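Local coordinates for protein aminoglycoside 3'-phosphotransferase AphA1-IAB (Acinetobacter baumannii, PDB 4GKH) that confers resistance to kanamycin and related aminoglycosides, probably by phosphorylating the drug at its 3'-hydroxyl, at residues A124-L129 with K246-K251; F148-A153 with E182-L187; I232-L237 with F264-D269. One frame throughout, in Å; residues are numbered along the deposited sequence.

In the fold
The three contacts run through the helical part of a protein-kinase-like fold, with contact 3 between the other two. Its centre is about 15 Å from the centre of contact 1 and about 14 Å from that of contact 2, and it touches both: Leu248 packs on Leu233, and Met183 packs against the backbone of Leu268. Contacts 1 and 2 do not meet, their nearest atoms being about 13 Å apart. Contact 3 lines the kanamycin pocket through Asn235, Cys236 and Asp269. The other two lie a layer further back. In contact 1 the side chain of Leu248 is about 12 Å from kanamycin. In contact 2 the side chain of Met183 is about 11 Å from kanamycin.

Contact 1. Residues A124-L129 with K246-K251; sequences ALAVFL and KRLFQK
No flat group lies between Ala126 and its two partners, Lys251 and Leu248. The rings of the two helices are turned elsewhere: Phe128 lies against Met80 and Phe200, and Phe249 meets the indole of Trp234 with the planes at about 60°. What remains is plain helix-to-helix packing in the helical lobe of the kinase-like fold, where helix 118-133 and helix 242-252 come close at Ala126, whose single methyl probably permits the short approach. The CA atoms of Ala126 and Lys251 are 5.9 Å apart, and Ala126 CB rests on Lys251 CB at 3.7 Å.

Lys251 uses only the root of its side chain here. Its CG stands beside the backbone N (chi1 -68°), and the bend at chi2 carries the amine end away from Ala126 and out from the helix. Salt-bridged Arg247 and Asp123 tie the same two helices together nearby.

Leu248 is buried and faces two ways. Its side chain packs on Val122 of helix 118-133 and also on Leu233 and Leu237 of helix 227-237, so one side chain bridges three helices. Toward Ala126 it contributes two looser approaches: Ala126 CB lies 4.2 Å from the backbone O of Leu248 and 4.3 Å from its CD1 methyl.

Contact 2. Residues F148-A153 with E182-L187; sequences FRLAQA and EMHKLL
Leu150 and His184 have the nearest CA atoms of the two segments, yet these are 9.8 Å apart, so side chains alone bridge the gap. Residues 148-153 are helical throughout, whereas 182-187 follows the last part of helix 176-184 and has left it by Leu187, whose backbone is extended (psi 151°). Up to Leu186 the backbone keeps near-helical angles, which brings Leu187, four residues on from Met183, to the same side; beyond it the chain turns off.

Leu150 carries the contact, with one methyl for each main partner. Its CD2 meets the terminal CE of Met183, a selenomethionine, at 3.5 Å; the two side chains run alongside one another, pointing opposite ways. Met183 is stretched out as far as its selenium and then bends at chi3 (55°), which turns CE onto the leucine. The other branch, CD1, meets Leu187 CD1 tip to tip at 3.7 Å. A slighter touch comes from His184, whose NE2 is 4.2 Å from Leu150 CD2, the ring set obliquely to the methyl. The far nitrogen of that ring, ND1, is hydrogen-bonded to the backbone O of Trp180, one turn back.

In the helical lobe of this kinase-like enzyme, helices 146-158 and 176-184 come before and after, in sequence, the connection holding Asp166, Phe167 and Asp168, which line the kanamycin pocket. Phe264 touches Leu150, Met183 and Leu187 alike and so joins helix 259-269 to both segments.

Arg149 and Gln152 take no part in bridging the segments. Arg149 makes a cation-pi contact with Phe272 and sends a weak hydrogen bond from NE to Gln152 OE1 (3.0 Å). On the other segment Lys185 NZ forms a salt bridge with Glu182 OE1 at 2.7 Å, approaching from above the carboxylate plane, 35° out of it.

Contact 3. Residues I232-L237 with F264-D269; sequences ILWNCL and FHLMLD. With KAN (kanamycin a), chain M.
Asn235, Cys236 and Asp269 give this helix crossing its share of the kanamycin pocket; behind them Ile232 and Leu266 pack. The short segments of helix 227-237 and helix 259-269 cross almost at a right angle, 83°, with axes 10.1 Å apart, and five side chains make the contact.

Leu266 bridges the crossing on the side of Asn235 and Trp234. With its CG beside the backbone N (chi1 -71°), it spreads two methyls over helix 227-237: CD2 lies 3.6 Å from Asn235 CB, while CD1 meets Trp234 CZ3 at 3.9 Å, set obliquely to the indole. Nearer the drug, Ile232 and Asp269 cross at about a right angle. Ile232 CD1 is 3.5 Å from Asp269 CG and as near to both oxygens, so the methyl sits over the flat of the carboxylate; ring carbon C11 of kanamycin lies on the opposite side, 3.4 Å from Asp269 OD2. Ile232 also comes close to Asp199, the probable proton acceptor, which is itself hydrogen-bonded to kanamycin through OD2.

Asp269 grips the drug with its backbone: N2 of kanamycin, the amino group on C11, donates to Asp269 O at 2.7 Å. Asn235 touches the drug and also steadies a neighbour. Its ND2 is hydrogen-bonded to Asp168 OD1, an atom that also bonds kanamycin, so the amide helps to position a first-shell carboxylate. Kanamycin O14 lies 3.3 Å from Asn235 O and 3.6 Å from Cys236 CA.

Apolar branches therefore hold the helices together while carbonyls and carboxylates face the antibiotic. Such a setting would favour a positively charged ammonium at N2, drawn to the Asp269 carbonyl, with the carboxylate close by probably adding to the attraction.

Contact 1. Residues A124-L129 with K246-K251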
loop_
_atom_site.group_PDB
_atom_site.type_symbol
_atom_site.label_atom_id
_atom_site.label_comp_id
_atom_site.label_asym_id
_atom_site.label_seq_id
_atom_site.Cartn_x
_atom_site.Cartn_y
_atom_site.Cartn_z
ATOM N N ALA A 124 -13.331 8.313 -7.678
ATOM C CA ALA A 124 -13.194 6.868 -7.833
ATOM C C ALA A 124 -12.400 6.269 -6.682
ATOM O O ALA A 124 -12.718 5.186 -6.204
ATOM C CB ALA A 124 -12.545 6.513 -9.162
ATOM N N LEU A 125 -11.363 6.974 -6.241
ATOM C CA LEU A 125 -10.530 6.481 -5.135
ATOM C C LEU A 125 -11.331 6.389 -3.839
ATOM O O LEU A 125 -11.193 5.421 -3.087
ATOM C CB LEU A 125 -9.323 7.390 -4.933
ATOM C CG LEU A 125 -8.169 7.305 -5.949
ATOM C CD1 LEU A 125 -7.209 8.499 -5.788
ATOM C CD2 LEU A 125 -7.404 5.971 -5.850
ATOM N N ALA A 126 -12.172 7.393 -3.582
ATOM C CA ALA A 126 -13.018 7.394 -2.380
ATOM C C ALA A 126 -13.996 6.225 -2.396
ATOM O O ALA A 126 -14.179 5.538 -1.379
ATOM C CB ALA A 126 -13.781 8.729 -2.241
ATOM N N VAL A 127 -14.607 5.989 -3.553
ATOM C CA VAL A 127 -15.578 4.899 -3.683
ATOM C C VAL A 127 -14.916 3.556 -3.386
ATOM O O VAL A 127 -15.471 2.695 -2.683
ATOM C CB VAL A 127 -16.193 4.845 -5.107
ATOM C CG1 VAL A 127 -16.966 3.538 -5.306
ATOM C CG2 VAL A 127 -17.090 6.059 -5.367
ATOM N N PHE A 128 -13.707 3.398 -3.915
ATOM C CA PHE A 128 -12.941 2.169 -3.762
ATOM C C PHE A 128 -12.540 1.965 -2.304
ATOM O O PHE A 128 -12.601 0.850 -1.783
ATOM C CB PHE A 128 -11.698 2.236 -4.661
ATOM C CG PHE A 128 -10.965 0.926 -4.816
ATOM C CD1 PHE A 128 -9.957 0.562 -3.932
ATOM C CD2 PHE A 128 -11.257 0.075 -5.872
ATOM C CE1 PHE A 128 -9.269 -0.649 -4.080
ATOM C CE2 PHE A 128 -10.570 -1.128 -6.028
ATOM C CZ PHE A 128 -9.561 -1.476 -5.133
ATOM N N LEU A 129 -12.125 3.040 -1.653
ATOM C CA LEU A 129 -11.739 2.998 -0.254
ATOM C C LEU A 129 -12.953 2.722 0.632
ATOM O O LEU A 129 -12.863 1.956 1.600
ATOM C CB LEU A 129 -11.032 4.304 0.148
ATOM C CG LEU A 129 -10.333 4.334 1.511
ATOM C CD1 LEU A 129 -9.289 3.228 1.597
ATOM C CD2 LEU A 129 -9.682 5.696 1.762
ATOM N N LYS A 246 -9.110 17.752 0.202
ATOM C CA LYS A 246 -10.381 17.970 0.880
ATOM C C LYS A 246 -11.474 17.101 0.242
ATOM O O LYS A 246 -12.324 16.537 0.938
ATOM C CB LYS A 246 -10.779 19.452 0.836
ATOM C CG LYS A 246 -12.058 19.743 1.599
ATOM C CD LYS A 246 -12.500 21.188 1.455
ATOM C CE LYS A 246 -13.696 21.492 2.348
ATOM N NZ LYS A 246 -13.345 21.455 3.795
ATOM N N ARG A 247 -11.433 16.978 -1.082
ATOM C CA ARG A 247 -12.430 16.193 -1.809
ATOM C C ARG A 247 -12.413 14.711 -1.424
ATOM O O ARG A 247 -13.459 14.051 -1.415
ATOM C CB ARG A 247 -12.251 16.341 -3.323
ATOM C CG ARG A 247 -13.291 15.571 -4.145
ATOM C CD ARG A 247 -13.174 15.899 -5.628
ATOM N NE ARG A 247 -14.341 15.448 -6.380
ATOM C CZ ARG A 247 -15.260 16.256 -6.890
ATOM N NH1 ARG A 247 -15.145 17.576 -6.750
ATOM N NH2 ARG A 247 -16.286 15.746 -7.558
ATOM N N LEU A 248 -11.224 14.198 -1.118
ATOM C CA LEU A 248 -11.078 12.814 -0.692
ATOM C C LEU A 248 -11.914 12.540 0.553
ATOM O O LEU A 248 -12.696 11.599 0.578
ATOM C CB LEU A 248 -9.615 12.482 -0.419
ATOM C CG LEU A 248 -9.442 11.123 0.260
ATOM C CD1 LEU A 248 -9.943 10.009 -0.655
ATOM C CD2 LEU A 248 -7.962 10.918 0.674
ATOM N N PHE A 249 -11.744 13.368 1.579
ATOM C CA PHE A 249 -12.557 13.248 2.787
ATOM C C PHE A 249 -14.050 13.449 2.526
ATOM O O PHE A 249 -14.878 12.662 3.001
ATOM C CB PHE A 249 -12.082 14.214 3.866
ATOM C CG PHE A 249 -10.901 13.715 4.634
ATOM C CD1 PHE A 249 -11.048 12.711 5.571
ATOM C CD2 PHE A 249 -9.641 14.251 4.423
ATOM C CE1 PHE A 249 -9.959 12.243 6.283
ATOM C CE2 PHE A 249 -8.553 13.791 5.136
ATOM C CZ PHE A 249 -8.711 12.780 6.059
ATOM N N GLN A 250 -14.392 14.511 1.792
ATOM C CA GLN A 250 -15.781 14.789 1.461
ATOM C C GLN A 250 -16.498 13.603 0.815
ATOM O O GLN A 250 -17.570 13.200 1.272
ATOM C CB GLN A 250 -15.890 16.013 0.550
ATOM C CG GLN A 250 -17.286 16.229 -0.033
ATOM C CD GLN A 250 -18.297 16.647 1.009
ATOM O OE1 GLN A 250 -19.498 16.415 0.854
ATOM N NE2 GLN A 250 -17.820 17.274 2.081
ATOM N N LYS A 251 -15.908 13.052 -0.242
ATOM C CA LYS A 251 -16.535 11.964 -0.999
ATOM C C LYS A 251 -16.535 10.673 -0.192
ATOM O O LYS A 251 -17.440 9.860 -0.314
ATOM C CB LYS A 251 -15.824 11.764 -2.348
ATOM C CG LYS A 251 -16.061 12.963 -3.301
ATOM C CD LYS A 251 -17.521 13.080 -3.641
ATOM C CE LYS A 251 -17.791 14.261 -4.553
ATOM N NZ LYS A 251 -19.148 14.135 -5.154
#

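Contact 2. Residues F148-A153 with E182-L187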
loop_
_atom_site.group_PDB
_atom_site.type_symbol
_atom_site.label_atom_id
_atom_site.label_comp_id
_atom_site.label_asym_id
_atom_site.label_seq_id
_atom_site.Cartn_x
_atom_site.Cartn_y
_atom_site.Cartn_z
ATOM N N PHE A 148 0.523 -2.810 17.252
ATOM C CA PHE A 148 1.338 -3.673 16.397
ATOM C C PHE A 148 2.304 -2.874 15.497
ATOM O O PHE A 148 3.494 -3.194 15.381
ATOM C CB PHE A 148 0.425 -4.560 15.541
ATOM C CG PHE A 148 1.158 -5.417 14.554
ATOM C CD1 PHE A 148 1.732 -6.616 14.953
ATOM C CD2 PHE A 148 1.257 -5.036 13.222
ATOM C CE1 PHE A 148 2.422 -7.408 14.046
ATOM C CE2 PHE A 148 1.940 -5.822 12.307
ATOM C CZ PHE A 148 2.520 -7.011 12.713
ATOM N N ARG A 149 1.792 -1.829 14.859
ATOM C CA ARG A 149 2.606 -1.033 13.938
ATOM C C ARG A 149 3.622 -0.190 14.681
ATOM O O ARG A 149 4.723 0.056 14.174
ATOM C CB ARG A 149 1.732 -0.117 13.061
ATOM C CG ARG A 149 0.742 -0.812 12.111
ATOM C CD ARG A 149 1.374 -1.722 11.045
ATOM N NE ARG A 149 2.369 -1.064 10.189
ATOM C CZ ARG A 149 2.094 -0.188 9.223
ATOM N NH1 ARG A 149 0.839 0.173 8.966
ATOM N NH2 ARG A 149 3.083 0.334 8.508
ATOM N N LEU A 150 3.263 0.280 15.869
ATOM C CA LEU A 150 4.218 1.080 16.636
ATOM C C LEU A 150 5.422 0.219 17.043
ATOM O O LEU A 150 6.579 0.648 16.980
ATOM C CB LEU A 150 3.548 1.710 17.853
ATOM C CG LEU A 150 2.753 2.983 17.550
ATOM C CD1 LEU A 150 1.864 3.343 18.730
ATOM C CD2 LEU A 150 3.677 4.146 17.229
ATOM N N ALA A 151 5.153 -1.015 17.444
ATOM C CA ALA A 151 6.243 -1.920 17.779
ATOM C C ALA A 151 7.095 -2.227 16.545
ATOM O O ALA A 151 8.311 -2.347 16.643
ATOM C CB ALA A 151 5.709 -3.213 18.412
ATOM N N GLN A 152 6.456 -2.365 15.386
ATOM C CA GLN A 152 7.194 -2.558 14.146
ATOM C C GLN A 152 8.088 -1.353 13.879
ATOM O O GLN A 152 9.243 -1.489 13.484
ATOM C CB GLN A 152 6.239 -2.697 12.970
ATOM C CG GLN A 152 6.024 -4.105 12.450
ATOM C CD GLN A 152 5.079 -4.142 11.245
ATOM O OE1 GLN A 152 4.445 -3.142 10.904
ATOM N NE2 GLN A 152 4.986 -5.297 10.598
ATOM N N ALA A 153 7.531 -0.165 14.076
ATOM C CA ALA A 153 8.266 1.075 13.828
ATOM C C ALA A 153 9.471 1.203 14.759
ATOM O O ALA A 153 10.583 1.616 14.347
ATOM C CB ALA A 153 7.331 2.262 14.007
ATOM N N GLU A 182 7.843 12.899 19.217
ATOM C CA GLU A 182 6.739 13.811 18.939
ATOM C C GLU A 182 5.468 13.041 18.644
ATOM O O GLU A 182 4.380 13.448 19.022
ATOM C CB GLU A 182 7.083 14.715 17.756
ATOM C CG GLU A 182 8.176 15.718 18.078
ATOM C CD GLU A 182 7.667 16.848 18.939
ATOM O OE1 GLU A 182 8.157 17.005 20.079
ATOM O OE2 GLU A 182 6.768 17.578 18.467
HETATM N N MSE A 183 5.623 11.923 17.958
HETATM C CA MSE A 183 4.488 11.099 17.598
HETATM C C MSE A 183 3.745 10.619 18.847
HETATM O O MSE A 183 2.524 10.520 18.841
HETATM C CB MSE A 183 4.940 9.908 16.751
HETATM C CG MSE A 183 3.792 9.037 16.272
HETATM SE SE MSE A 183 4.298 7.656 15.016
HETATM C CE MSE A 183 5.696 6.795 16.087
ATOM N N HIS A 184 4.472 10.327 19.922
ATOM C CA HIS A 184 3.814 9.784 21.112
ATOM C C HIS A 184 2.997 10.815 21.898
ATOM O O HIS A 184 2.126 10.456 22.686
ATOM C CB HIS A 184 4.796 9.002 21.995
ATOM C CG HIS A 184 5.131 7.654 21.438
ATOM N ND1 HIS A 184 5.990 7.486 20.372
ATOM C CD2 HIS A 184 4.675 6.417 21.752
ATOM C CE1 HIS A 184 6.062 6.203 20.065
ATOM N NE2 HIS A 184 5.278 5.532 20.890
ATOM N N LYS A 185 3.245 12.094 21.634
ATOM C CA LYS A 185 2.456 13.165 22.241
ATOM C C LYS A 185 1.002 13.272 21.743
ATOM O O LYS A 185 0.165 13.883 22.405
ATOM C CB LYS A 185 3.196 14.498 22.113
ATOM C CG LYS A 185 4.545 14.467 22.810
ATOM C CD LYS A 185 5.429 15.633 22.422
ATOM C CE LYS A 185 6.795 15.511 23.087
ATOM N NZ LYS A 185 7.702 16.634 22.723
ATOM N N LEU A 186 0.702 12.660 20.601
ATOM C CA LEU A 186 -0.660 12.644 20.063
ATOM C C LEU A 186 -1.553 11.569 20.702
ATOM O O LEU A 186 -2.781 11.702 20.734
ATOM C CB LEU A 186 -0.605 12.421 18.545
ATOM C CG LEU A 186 0.401 13.261 17.753
ATOM C CD1 LEU A 186 0.647 12.647 16.384
ATOM C CD2 LEU A 186 -0.060 14.702 17.609
ATOM N N LEU A 187 -0.928 10.499 21.192
ATOM C CA LEU A 187 -1.642 9.350 21.761
ATOM C C LEU A 187 -2.209 9.657 23.156
ATOM O O LEU A 187 -1.628 10.450 23.900
ATOM C CB LEU A 187 -0.711 8.120 21.806
ATOM C CG LEU A 187 -0.310 7.507 20.454
ATOM C CD1 LEU A 187 0.553 6.247 20.617
ATOM C CD2 LEU A 187 -1.549 7.207 19.603
#

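Contact 3. Residues I232-L237 with F264-D269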
loop_
_atom_site.group_PDB
_atom_site.type_symbol
_atom_site.label_atom_id
_atom_site.label_comp_id
_atom_site.label_asym_id
_atom_site.label_seq_id
_atom_site.Cartn_x
_atom_site.Cartn_y
_atom_site.Cartn_z
ATOM N N ILE A 232 -2.462 8.321 4.194
ATOM C CA ILE A 232 -1.464 8.110 3.166
ATOM C C ILE A 232 -1.929 8.646 1.821
ATOM O O ILE A 232 -1.152 9.265 1.098
ATOM C CB ILE A 232 -1.055 6.623 3.096
ATOM C CG1 ILE A 232 -0.324 6.252 4.396
ATOM C CG2 ILE A 232 -0.191 6.348 1.869
ATOM C CD1 ILE A 232 0.307 4.848 4.395
ATOM N N LEU A 233 -3.202 8.433 1.490
ATOM C CA LEU A 233 -3.707 8.937 0.216
ATOM C C LEU A 233 -3.777 10.465 0.257
ATOM O O LEU A 233 -3.458 11.150 -0.724
ATOM C CB LEU A 233 -5.088 8.336 -0.092
ATOM C CG LEU A 233 -5.680 8.766 -1.443
ATOM C CD1 LEU A 233 -4.702 8.457 -2.574
ATOM C CD2 LEU A 233 -7.024 8.072 -1.694
ATOM N N TRP A 234 -4.228 11.002 1.389
ATOM C CA TRP A 234 -4.316 12.456 1.575
ATOM C C TRP A 234 -2.931 13.106 1.404
ATOM O O TRP A 234 -2.779 14.183 0.805
ATOM C CB TRP A 234 -4.904 12.765 2.965
ATOM C CG TRP A 234 -5.087 14.214 3.276
ATOM C CD1 TRP A 234 -6.192 14.977 3.016
ATOM C CD2 TRP A 234 -4.156 15.073 3.942
ATOM N NE1 TRP A 234 -5.992 16.263 3.455
ATOM C CE2 TRP A 234 -4.750 16.350 4.025
ATOM C CE3 TRP A 234 -2.870 14.895 4.453
ATOM C CZ2 TRP A 234 -4.107 17.442 4.614
ATOM C CZ3 TRP A 234 -2.224 15.989 5.038
ATOM C CH2 TRP A 234 -2.847 17.239 5.114
ATOM N N ASN A 235 -1.914 12.430 1.923
ATOM C CA ASN A 235 -0.542 12.920 1.789
ATOM C C ASN A 235 -0.135 12.973 0.304
ATOM O O ASN A 235 0.395 13.988 -0.164
ATOM C CB ASN A 235 0.429 12.040 2.600
ATOM C CG ASN A 235 1.798 12.684 2.768
ATOM O OD1 ASN A 235 1.907 13.894 2.950
ATOM N ND2 ASN A 235 2.845 11.881 2.706
ATOM N N CYS A 236 -0.429 11.904 -0.436
ATOM C CA CYS A 236 -0.108 11.839 -1.865
ATOM C C CYS A 236 -0.757 12.965 -2.645
ATOM O O CYS A 236 -0.120 13.619 -3.484
ATOM C CB CYS A 236 -0.575 10.511 -2.457
ATOM S SG CYS A 236 0.433 9.128 -1.869
ATOM N N LEU A 237 -2.038 13.176 -2.372
ATOM C CA LEU A 237 -2.806 14.206 -3.064
ATOM C C LEU A 237 -2.283 15.605 -2.781
ATOM O O LEU A 237 -2.471 16.521 -3.578
ATOM C CB LEU A 237 -4.281 14.090 -2.707
ATOM C CG LEU A 237 -4.990 12.846 -3.247
ATOM C CD1 LEU A 237 -6.422 12.739 -2.703
ATOM C CD2 LEU A 237 -4.996 12.879 -4.766
ATOM N N PHE A 264 -1.150 11.607 13.336
ATOM C CA PHE A 264 -0.585 10.366 13.843
ATOM C C PHE A 264 -0.198 9.385 12.735
ATOM O O PHE A 264 0.910 8.850 12.732
ATOM C CB PHE A 264 -1.474 9.668 14.883
ATOM C CG PHE A 264 -0.942 8.318 15.282
ATOM C CD1 PHE A 264 0.052 8.216 16.244
ATOM C CD2 PHE A 264 -1.384 7.161 14.637
ATOM C CE1 PHE A 264 0.568 6.974 16.605
ATOM C CE2 PHE A 264 -0.857 5.919 14.980
ATOM C CZ PHE A 264 0.119 5.832 15.967
ATOM N N HIS A 265 -1.099 9.140 11.793
ATOM C CA HIS A 265 -0.834 8.140 10.775
ATOM C C HIS A 265 0.211 8.570 9.753
ATOM O O HIS A 265 0.962 7.735 9.240
ATOM C CB HIS A 265 -2.136 7.669 10.106
ATOM C CG HIS A 265 -2.980 6.810 10.999
ATOM N ND1 HIS A 265 -3.946 7.331 11.837
ATOM C CD2 HIS A 265 -2.953 5.477 11.237
ATOM C CE1 HIS A 265 -4.503 6.348 12.525
ATOM N NE2 HIS A 265 -3.918 5.213 12.179
ATOM N N LEU A 266 0.272 9.871 9.479
ATOM C CA LEU A 266 1.333 10.434 8.640
ATOM C C LEU A 266 2.688 10.221 9.311
ATOM O O LEU A 266 3.668 9.832 8.676
ATOM C CB LEU A 266 1.107 11.929 8.450
ATOM C CG LEU A 266 -0.082 12.285 7.558
ATOM C CD1 LEU A 266 -0.346 13.782 7.590
ATOM C CD2 LEU A 266 0.210 11.813 6.155
HETATM N N MSE A 267 2.741 10.493 10.603
HETATM C CA MSE A 267 3.994 10.330 11.317
HETATM C C MSE A 267 4.389 8.850 11.379
HETATM O O MSE A 267 5.557 8.499 11.215
HETATM C CB MSE A 267 3.905 10.966 12.703
HETATM C CG MSE A 267 3.786 12.492 12.662
HETATM SE SE MSE A 267 3.777 13.266 14.417
HETATM C CE MSE A 267 5.688 13.396 14.660
ATOM N N LEU A 268 3.414 7.973 11.561
ATOM C CA LEU A 268 3.732 6.542 11.640
ATOM C C LEU A 268 4.314 6.037 10.329
ATOM O O LEU A 268 5.243 5.224 10.317
ATOM C CB LEU A 268 2.497 5.731 12.034
ATOM C CG LEU A 268 2.646 4.217 12.241
ATOM C CD1 LEU A 268 3.591 3.917 13.399
ATOM C CD2 LEU A 268 1.277 3.608 12.504
ATOM N N ASP A 269 3.803 6.551 9.219
ATOM C CA ASP A 269 4.283 6.091 7.915
ATOM C C ASP A 269 5.721 6.522 7.623
ATOM O O ASP A 269 6.367 5.936 6.747
ATOM C CB ASP A 269 3.331 6.495 6.769
ATOM C CG ASP A 269 3.502 5.620 5.522
ATOM O OD1 ASP A 269 3.547 4.384 5.652
ATOM O OD2 ASP A 269 3.581 6.160 4.397
HETATM C C1 KAN M . 7.397 5.206 0.291
HETATM C C2 KAN M . 6.497 4.270 -0.484
HETATM C C3 KAN M . 6.151 3.015 0.294
HETATM C C4 KAN M . 7.454 2.295 0.642
HETATM C C5 KAN M . 8.303 3.229 1.483
HETATM C C6 KAN M . 9.587 2.449 1.759
HETATM C C7 KAN M . 6.622 9.419 3.389
HETATM C C8 KAN M . 6.988 9.393 1.927
HETATM C C9 KAN M . 6.484 8.057 1.337
HETATM C C10 KAN M . 7.167 6.853 2.023
HETATM C C11 KAN M . 6.747 6.904 3.513
HETATM C C12 KAN M . 7.237 8.214 4.119
HETATM C C13 KAN M . 6.955 11.065 0.123
HETATM C C14 KAN M . 6.693 12.569 0.214
HETATM C C15 KAN M . 5.233 12.955 0.164
HETATM C C16 KAN M . 4.647 12.441 -1.133
HETATM C C17 KAN M . 4.826 10.928 -1.130
HETATM C C18 KAN M . 4.108 10.227 -2.305
HETATM N N1 KAN M . 10.490 3.262 2.581
HETATM N N2 KAN M . 7.377 5.776 4.220
HETATM N N3 KAN M . 7.158 10.697 3.910
HETATM N N4 KAN M . 5.096 14.417 0.195
HETATM O O5 KAN M . 8.575 4.431 0.717
HETATM O O6 KAN M . 5.291 4.976 -0.828
HETATM O O7 KAN M . 5.328 2.191 -0.544
HETATM O O8 KAN M . 7.183 1.118 1.413
HETATM O O9 KAN M . 6.690 5.609 1.469
HETATM O O10 KAN M . 6.620 8.042 -0.107
HETATM O O11 KAN M . 6.381 10.566 1.330
HETATM O O12 KAN M . 6.243 10.582 -1.044
HETATM O O13 KAN M . 7.347 13.011 1.409
HETATM O O14 KAN M . 3.262 12.762 -1.154
HETATM O O15 KAN M . 4.175 8.786 -2.117
#